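Local coordinates for protein Baccell_00875 (Bacteroides cellulosilyticus DSM 14838, PDB 5NO8) that is a polysaccharide lyase that probably removes the L-rhamnose caps linked to glucuronic acid on complex arabinogalactan proteins, at residues N450-A455 and F489-I494; W614-G619 and D681-Y686; P547-L552 and R570-L575. All coordinates share one frame; numbering follows the deposited sequence.

In the fold
All three contacts lie in the helical domain that follows the beta-rich N-terminal part of the chain. Contact 1 comes first: the chain leaves helix 448-465, runs through helix 469-485 and returns as the loop 489-494. Contact 3 closes next, over a short span, joining the consecutive helices 542-559 and 562-576. Contact 2 closes last and spans most, bringing helix 682-692 at the C-terminus beside helix 615-629. The three loops follow in series, none enclosing or crossing another, yet their residues touch. Trp453 meets Trp614 and Trp682, while hydrogen bonds at the OE1 and NE2 ends of Gln550 tie helix 542-559 to both other contacts.

Contact 1. Residues N450-A455 and F489-I494; sequences NYMWVA and FYAIGI
Met452 and Trp453 on helix 448-465 reach the loop 489-494 by different means. The methionine meets it with CB, CG and SD. CG is 3.4 Å from Ala491 CB, closer than usual carbon contact; alanine's single methyl lets helix and loop come this near. Met452 and Ile494 run side by side in the same direction, and the bend at chi2 (-48°) brings SD within 3.9 Å of Ile494 CG1.

Trp453 brings the pyrrole side of its indole to the loop backbone, placing NE1 3.2 Å from Ile492 O, which lies obliquely to the ring. On the benzo part, CZ2 comes within 4.2 Å of Ile492 CB. Gly493 follows with positive phi (66°), a backbone shape that favours glycine, and its N is hydrogen-bonded to Gln550 OE1. Three residues earlier Tyr490 centres an inverse gamma turn; its OH is hydrogen-bonded to Asn529 ND2 and its backbone N to His536 NE2. A glycerol near Ile492, probably from the crystallisation liquor, may mark a pocket.

Leu478 and Met481 of helix 469-485 also touch Met452, whereas helix 542-559 receives Ile492 on Pro547 and Ile494 on Phe551. The buried part of the loop, 490-494, is thus packed between helices 448-465 and 542-559.

Contact 2. Residues W614-G619 and D681-Y686; sequences WSTITG and DWALVY
The short helical segments 615-619 and 682-686 run parallel, with axes 9.1 Å apart and inclined by 6°, and Thr616 and Ala683 have the nearest CA atoms, 5.8 Å apart. Aromatic groups dominate one part of the interface. Although CB of Trp614 points away from the other helix, its long indole brings the benzo end back, and CH2 sits over one face of the Trp682 ring, 3.6 Å from CG and offset toward the rim. The two indoles point the same way with planes at 33°, an oblique pairing. Trp614 CZ3 also approaches Tyr686 CE2 at 4.1 Å, where the two rings meet at their edges.

Thr616 fills the space between the helix backbones. Its compact, branched side chain gives one arm to each neighbour: CG2 lies 3.9 Å from Ala683 CB, and OG1 is 3.6 Å from Tyr686 CB. With chi1 at 63°, OG1 is set between backbone N and carbonyl carbon, and it is hydrogen-bonded to Tyr613 O in the preceding turn; its polarity is thereby met inside the buried interface. Alanine at 683 lets the threonine methyl come close.

Trp682 NE1 is hydrogen-bonded to Glu394 O and Tyr686 OH to Gln550 NE2, both outside these two segments. Helix 396-409 packs on Trp682 and Val685, helix 338-352 on Leu684, and helix 542-559 on Ile617.

Contact 3. Residues P547-L552 and R570-L575; sequences PAIQFL and RQMPVL
Ile549 lays its longer branch along Gln571: CD1 packs on the CB methylene at 3.5 Å, while CG1 lies 3.7 Å from the amide oxygen OE1. The two side chains slide past each other in opposite directions. The isoleucine reaches out because CG1 is anti to its carbonyl carbon (chi1 -57°) and CD1 continues in an extended line (chi2 175°). The same methyl also meets Leu575 CB at 3.8 Å, one helical turn beyond Gln571. Its second branch, CG2, faces Met572 SD at 4.2 Å, where the two chains cross at a slant. A beta-branched residue suits this place, since its two arms meet different residues of helix 562-576.

Gln571 extends beyond CG toward helix 542-559, bringing OE1 to 3.7 Å from Ala548 CB; the small alanine lets the amide come up to the helix surface. The amide is buried but its polar atoms have partners: OE1 is hydrogen-bonded to Tyr533 OH, and NE2 to Glu567 OE2 one turn earlier in the same helix. Bonds at both ends of the amide would fix its rotation. Leu552 CD1 lies loosely, 4.4 Å, from Gln571 NE2. Gln550 NE2 is hydrogen-bonded to a glycerol, perhaps marking a pocket.

The segments 547-552 and 570-575 run roughly antiparallel, their axes 10.1 Å apart at a crossing angle of -145°, as consecutive helices of a hairpin. Tyr564, Glu567 and Val568 of helix 562-576 extend the packing on Leu552, and helix 615-629 lies against both partners, with Val621 touching Ile549 and Met572 and Thr618 touching Leu575.

Contact 1. Residues N450-A455 and F489-I494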
# COMPACT_ATOMS: atom_id res chain seq x y z
N ASN A 450 -20.29 -7.16 -2.88
CA ASN A 450 -21.20 -6.10 -3.28
C ASN A 450 -22.36 -5.95 -2.31
O ASN A 450 -22.87 -4.84 -2.14
CB ASN A 450 -21.74 -6.32 -4.70
CG ASN A 450 -20.65 -6.33 -5.75
OD1 ASN A 450 -19.50 -5.94 -5.50
ND2 ASN A 450 -21.01 -6.75 -6.96
N TYR A 451 -22.75 -7.04 -1.65
CA TYR A 451 -23.90 -7.03 -0.73
C TYR A 451 -23.65 -6.23 0.54
O TYR A 451 -24.58 -5.62 1.09
CB TYR A 451 -24.25 -8.46 -0.31
CG TYR A 451 -24.86 -9.29 -1.41
CD1 TYR A 451 -24.08 -9.75 -2.48
CD2 TYR A 451 -26.22 -9.63 -1.39
CE1 TYR A 451 -24.62 -10.51 -3.49
CE2 TYR A 451 -26.78 -10.41 -2.40
CZ TYR A 451 -25.98 -10.84 -3.45
OH TYR A 451 -26.51 -11.60 -4.47
N MET A 452 -22.42 -6.28 1.05
CA MET A 452 -22.06 -5.56 2.28
C MET A 452 -22.18 -4.06 2.08
O MET A 452 -22.61 -3.35 2.98
CB MET A 452 -20.64 -5.86 2.71
CG MET A 452 -20.35 -7.33 3.00
SD MET A 452 -21.58 -8.11 4.07
CE MET A 452 -22.74 -8.76 2.88
N TRP A 453 -21.77 -3.61 0.91
CA TRP A 453 -21.71 -2.18 0.60
C TRP A 453 -23.11 -1.64 0.32
O TRP A 453 -23.45 -0.55 0.76
CB TRP A 453 -20.77 -1.92 -0.57
CG TRP A 453 -19.37 -2.41 -0.32
CD1 TRP A 453 -18.69 -2.40 0.88
CD2 TRP A 453 -18.49 -3.00 -1.28
NE1 TRP A 453 -17.44 -2.93 0.70
CE2 TRP A 453 -17.29 -3.31 -0.61
CE3 TRP A 453 -18.60 -3.28 -2.65
CZ2 TRP A 453 -16.20 -3.89 -1.27
CZ3 TRP A 453 -17.53 -3.87 -3.30
CH2 TRP A 453 -16.33 -4.16 -2.60
N VAL A 454 -23.93 -2.43 -0.39
CA VAL A 454 -25.34 -2.09 -0.55
C VAL A 454 -26.04 -2.02 0.80
O VAL A 454 -26.79 -1.09 1.04
CB VAL A 454 -26.07 -3.06 -1.51
CG1 VAL A 454 -27.59 -2.87 -1.43
CG2 VAL A 454 -25.60 -2.82 -2.92
N ALA A 455 -25.82 -3.00 1.67
CA ALA A 455 -26.41 -2.99 3.00
C ALA A 455 -25.97 -1.81 3.84
O ALA A 455 -26.77 -1.18 4.54
CB ALA A 455 -26.07 -4.26 3.74
N PHE A 489 -17.27 -15.88 4.30
CA PHE A 489 -16.77 -14.98 3.25
C PHE A 489 -16.15 -13.78 3.98
O PHE A 489 -16.81 -13.14 4.81
CB PHE A 489 -17.91 -14.56 2.31
CG PHE A 489 -17.45 -13.95 0.99
CD1 PHE A 489 -16.96 -12.64 0.93
CD2 PHE A 489 -17.59 -14.66 -0.20
CE1 PHE A 489 -16.58 -12.07 -0.29
CE2 PHE A 489 -17.22 -14.10 -1.41
CZ PHE A 489 -16.70 -12.80 -1.46
N TYR A 490 -14.90 -13.46 3.65
CA TYR A 490 -14.15 -12.40 4.32
C TYR A 490 -14.41 -11.07 3.61
O TYR A 490 -13.51 -10.45 3.02
CB TYR A 490 -12.66 -12.71 4.33
CG TYR A 490 -12.26 -13.80 5.30
CD1 TYR A 490 -12.69 -15.12 5.14
CD2 TYR A 490 -11.44 -13.50 6.37
CE1 TYR A 490 -12.31 -16.10 6.06
CE2 TYR A 490 -11.05 -14.47 7.29
CZ TYR A 490 -11.49 -15.78 7.13
OH TYR A 490 -11.07 -16.73 8.06
N ALA A 491 -15.64 -10.61 3.71
CA ALA A 491 -16.08 -9.44 2.95
C ALA A 491 -15.53 -8.19 3.64
O ALA A 491 -15.33 -8.18 4.85
CB ALA A 491 -17.59 -9.38 2.90
N ILE A 492 -15.34 -7.13 2.84
CA ILE A 492 -14.84 -5.87 3.34
C ILE A 492 -16.01 -5.02 3.89
O ILE A 492 -17.03 -4.82 3.21
CB ILE A 492 -14.15 -5.07 2.22
CG1 ILE A 492 -12.93 -5.85 1.70
CG2 ILE A 492 -13.73 -3.70 2.75
CD1 ILE A 492 -12.52 -5.44 0.30
N GLY A 493 -15.83 -4.53 5.11
CA GLY A 493 -16.77 -3.59 5.70
C GLY A 493 -18.12 -4.24 5.95
O GLY A 493 -19.16 -3.67 5.63
N ILE A 494 -18.10 -5.44 6.52
CA ILE A 494 -19.35 -6.08 6.94
C ILE A 494 -19.92 -5.12 8.00
O ILE A 494 -19.23 -4.85 8.98
CB ILE A 494 -19.10 -7.47 7.53
CG1 ILE A 494 -18.55 -8.41 6.44
CG2 ILE A 494 -20.40 -8.03 8.12
CD1 ILE A 494 -17.87 -9.65 6.98

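Contact 2. Residues W614-G619 and D681-Y686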
# COMPACT_ATOMS: atom_id res chain seq x y z
N TRP A 614 -7.95 0.94 -0.01
CA TRP A 614 -8.23 -0.13 0.97
C TRP A 614 -7.22 -0.21 2.11
O TRP A 614 -7.49 -0.82 3.14
CB TRP A 614 -8.44 -1.49 0.35
CG TRP A 614 -9.71 -1.73 -0.40
CD1 TRP A 614 -9.80 -2.37 -1.57
CD2 TRP A 614 -11.07 -1.40 -0.02
NE1 TRP A 614 -11.10 -2.46 -1.98
CE2 TRP A 614 -11.90 -1.87 -1.05
CE3 TRP A 614 -11.66 -0.71 1.05
CZ2 TRP A 614 -13.30 -1.69 -1.03
CZ3 TRP A 614 -13.03 -0.53 1.05
CH2 TRP A 614 -13.83 -1.03 0.04
N SER A 615 -6.07 0.46 1.99
CA SER A 615 -5.19 0.64 3.14
C SER A 615 -5.93 1.24 4.34
O SER A 615 -5.51 1.04 5.47
CB SER A 615 -3.98 1.54 2.83
OG SER A 615 -4.35 2.89 2.51
N THR A 616 -7.00 1.99 4.09
CA THR A 616 -7.76 2.59 5.20
C THR A 616 -8.54 1.57 6.02
O THR A 616 -8.91 1.88 7.13
CB THR A 616 -8.71 3.71 4.74
OG1 THR A 616 -9.71 3.23 3.86
CG2 THR A 616 -7.91 4.83 4.02
N ILE A 617 -8.73 0.35 5.51
CA ILE A 617 -9.38 -0.66 6.34
C ILE A 617 -8.53 -0.92 7.58
O ILE A 617 -9.05 -1.13 8.67
CB ILE A 617 -9.59 -2.01 5.60
CG1 ILE A 617 -10.37 -1.84 4.31
CG2 ILE A 617 -10.37 -2.97 6.51
CD1 ILE A 617 -10.23 -3.05 3.41
N THR A 618 -7.19 -0.91 7.42
CA THR A 618 -6.31 -1.05 8.56
C THR A 618 -6.51 0.09 9.57
O THR A 618 -6.50 -0.14 10.76
CB THR A 618 -4.85 -1.14 8.10
OG1 THR A 618 -4.72 -2.33 7.30
CG2 THR A 618 -3.88 -1.23 9.26
N GLY A 619 -6.72 1.31 9.07
CA GLY A 619 -7.12 2.43 9.92
C GLY A 619 -8.39 2.11 10.70
O GLY A 619 -8.45 2.36 11.88
N ASP A 681 -13.32 6.68 -3.00
CA ASP A 681 -14.07 7.46 -2.01
C ASP A 681 -14.31 6.70 -0.72
O ASP A 681 -14.53 7.31 0.33
CB ASP A 681 -15.32 8.04 -2.64
CG ASP A 681 -14.97 9.04 -3.72
OD1 ASP A 681 -14.15 9.96 -3.43
OD2 ASP A 681 -15.42 8.91 -4.86
N TRP A 682 -14.17 5.37 -0.74
CA TRP A 682 -14.06 4.62 0.51
C TRP A 682 -12.99 5.14 1.49
O TRP A 682 -13.12 5.00 2.70
CB TRP A 682 -13.81 3.11 0.26
CG TRP A 682 -14.97 2.41 -0.32
CD1 TRP A 682 -15.12 1.98 -1.59
CD2 TRP A 682 -16.18 2.05 0.37
NE1 TRP A 682 -16.34 1.36 -1.76
CE2 TRP A 682 -17.02 1.40 -0.57
CE3 TRP A 682 -16.65 2.24 1.67
CZ2 TRP A 682 -18.31 0.94 -0.25
CZ3 TRP A 682 -17.94 1.78 2.00
CH2 TRP A 682 -18.74 1.11 1.03
N ALA A 683 -11.90 5.72 0.99
CA ALA A 683 -10.91 6.26 1.91
C ALA A 683 -11.52 7.34 2.79
O ALA A 683 -11.17 7.43 3.96
CB ALA A 683 -9.68 6.77 1.17
N LEU A 684 -12.43 8.14 2.25
CA LEU A 684 -13.08 9.19 3.04
C LEU A 684 -14.19 8.62 3.93
O LEU A 684 -14.42 9.10 5.02
CB LEU A 684 -13.58 10.31 2.15
CG LEU A 684 -12.50 11.13 1.44
CD1 LEU A 684 -13.17 12.19 0.57
CD2 LEU A 684 -11.50 11.73 2.42
N VAL A 685 -14.84 7.56 3.47
CA VAL A 685 -15.75 6.82 4.34
C VAL A 685 -15.04 6.39 5.62
O VAL A 685 -15.55 6.55 6.73
CB VAL A 685 -16.36 5.59 3.62
CG1 VAL A 685 -17.14 4.70 4.59
CG2 VAL A 685 -17.22 6.01 2.44
N TYR A 686 -13.83 5.84 5.48
CA TYR A 686 -13.09 5.40 6.63
C TYR A 686 -12.42 6.54 7.40
O TYR A 686 -12.25 6.45 8.63
CB TYR A 686 -12.13 4.28 6.24
CG TYR A 686 -12.90 2.99 6.05
CD1 TYR A 686 -13.50 2.36 7.13
CD2 TYR A 686 -13.12 2.48 4.79
CE1 TYR A 686 -14.23 1.19 6.97
CE2 TYR A 686 -13.85 1.30 4.62
CZ TYR A 686 -14.38 0.66 5.71
OH TYR A 686 -15.09 -0.49 5.53

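Contact 3. Residues P547-L552 and R570-L575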
# COMPACT_ATOMS: atom_id res chain seq x y z
N PRO A 547 -10.23 -7.02 6.82
CA PRO A 547 -11.67 -7.23 7.08
C PRO A 547 -12.02 -8.29 8.13
O PRO A 547 -13.01 -8.12 8.84
CB PRO A 547 -12.18 -7.69 5.73
CG PRO A 547 -11.30 -6.99 4.76
CD PRO A 547 -9.94 -7.07 5.39
N ALA A 548 -11.22 -9.35 8.22
CA ALA A 548 -11.40 -10.36 9.28
C ALA A 548 -11.39 -9.69 10.63
O ALA A 548 -12.28 -9.90 11.46
CB ALA A 548 -10.31 -11.44 9.23
N ILE A 549 -10.39 -8.85 10.85
CA ILE A 549 -10.18 -8.24 12.15
C ILE A 549 -11.20 -7.11 12.38
O ILE A 549 -11.66 -6.91 13.53
CB ILE A 549 -8.75 -7.70 12.28
CG1 ILE A 549 -7.73 -8.82 12.04
CG2 ILE A 549 -8.51 -7.05 13.62
CD1 ILE A 549 -6.30 -8.34 12.04
N GLN A 550 -11.54 -6.39 11.31
CA GLN A 550 -12.56 -5.33 11.31
C GLN A 550 -13.89 -5.93 11.78
O GLN A 550 -14.57 -5.40 12.67
CB GLN A 550 -12.70 -4.76 9.88
CG GLN A 550 -13.71 -3.64 9.67
CD GLN A 550 -13.96 -3.33 8.19
OE1 GLN A 550 -13.78 -4.19 7.30
NE2 GLN A 550 -14.37 -2.10 7.91
N PHE A 551 -14.23 -7.08 11.22
CA PHE A 551 -15.44 -7.80 11.61
C PHE A 551 -15.41 -8.27 13.06
O PHE A 551 -16.36 -8.00 13.83
CB PHE A 551 -15.65 -9.00 10.70
CG PHE A 551 -16.86 -9.79 11.07
CD1 PHE A 551 -18.07 -9.47 10.54
CD2 PHE A 551 -16.76 -10.83 11.99
CE1 PHE A 551 -19.21 -10.17 10.88
CE2 PHE A 551 -17.89 -11.54 12.35
CZ PHE A 551 -19.10 -11.22 11.79
N LEU A 552 -14.35 -8.97 13.43
CA LEU A 552 -14.23 -9.50 14.78
C LEU A 552 -14.22 -8.44 15.87
O LEU A 552 -14.81 -8.64 16.94
CB LEU A 552 -13.01 -10.39 14.93
CG LEU A 552 -13.01 -11.72 14.14
CD1 LEU A 552 -11.60 -12.26 14.13
CD2 LEU A 552 -13.95 -12.75 14.74
N ARG A 570 -4.56 -11.99 18.24
CA ARG A 570 -3.71 -12.95 17.52
C ARG A 570 -3.39 -12.48 16.09
O ARG A 570 -2.28 -12.69 15.62
CB ARG A 570 -4.34 -14.37 17.46
CG ARG A 570 -4.10 -15.20 18.72
CD ARG A 570 -4.50 -16.67 18.53
NE ARG A 570 -5.95 -16.83 18.41
CZ ARG A 570 -6.81 -16.88 19.43
NH1 ARG A 570 -6.38 -16.82 20.70
NH2 ARG A 570 -8.11 -17.01 19.19
N GLN A 571 -4.37 -11.88 15.42
CA GLN A 571 -4.22 -11.49 14.02
C GLN A 571 -3.57 -10.12 13.81
O GLN A 571 -3.07 -9.86 12.72
CB GLN A 571 -5.55 -11.57 13.29
CG GLN A 571 -6.07 -13.01 13.16
CD GLN A 571 -7.17 -13.17 12.13
OE1 GLN A 571 -7.26 -12.40 11.17
NE2 GLN A 571 -8.04 -14.18 12.33
N MET A 572 -3.56 -9.27 14.84
CA MET A 572 -3.05 -7.89 14.67
C MET A 572 -1.63 -7.83 14.11
O MET A 572 -1.41 -7.04 13.21
CB MET A 572 -3.14 -7.08 15.96
CG MET A 572 -4.54 -6.59 16.25
SD MET A 572 -5.06 -5.24 15.17
CE MET A 572 -4.08 -3.93 15.85
N PRO A 573 -0.68 -8.65 14.63
CA PRO A 573 0.69 -8.59 14.10
C PRO A 573 0.81 -8.98 12.62
O PRO A 573 1.66 -8.44 11.89
CB PRO A 573 1.47 -9.58 14.98
CG PRO A 573 0.64 -9.70 16.22
CD PRO A 573 -0.77 -9.64 15.72
N VAL A 574 -0.05 -9.89 12.18
CA VAL A 574 -0.14 -10.27 10.79
C VAL A 574 -0.65 -9.11 9.93
O VAL A 574 -0.13 -8.86 8.82
CB VAL A 574 -0.96 -11.58 10.66
CG1 VAL A 574 -1.28 -11.92 9.23
CG2 VAL A 574 -0.21 -12.73 11.33
N LEU A 575 -1.62 -8.35 10.44
CA LEU A 575 -2.09 -7.17 9.72
C LEU A 575 -1.04 -6.06 9.69
O LEU A 575 -0.85 -5.39 8.65
CB LEU A 575 -3.36 -6.61 10.36
CG LEU A 575 -3.93 -5.37 9.68
CD1 LEU A 575 -4.22 -5.66 8.24
CD2 LEU A 575 -5.21 -4.92 10.36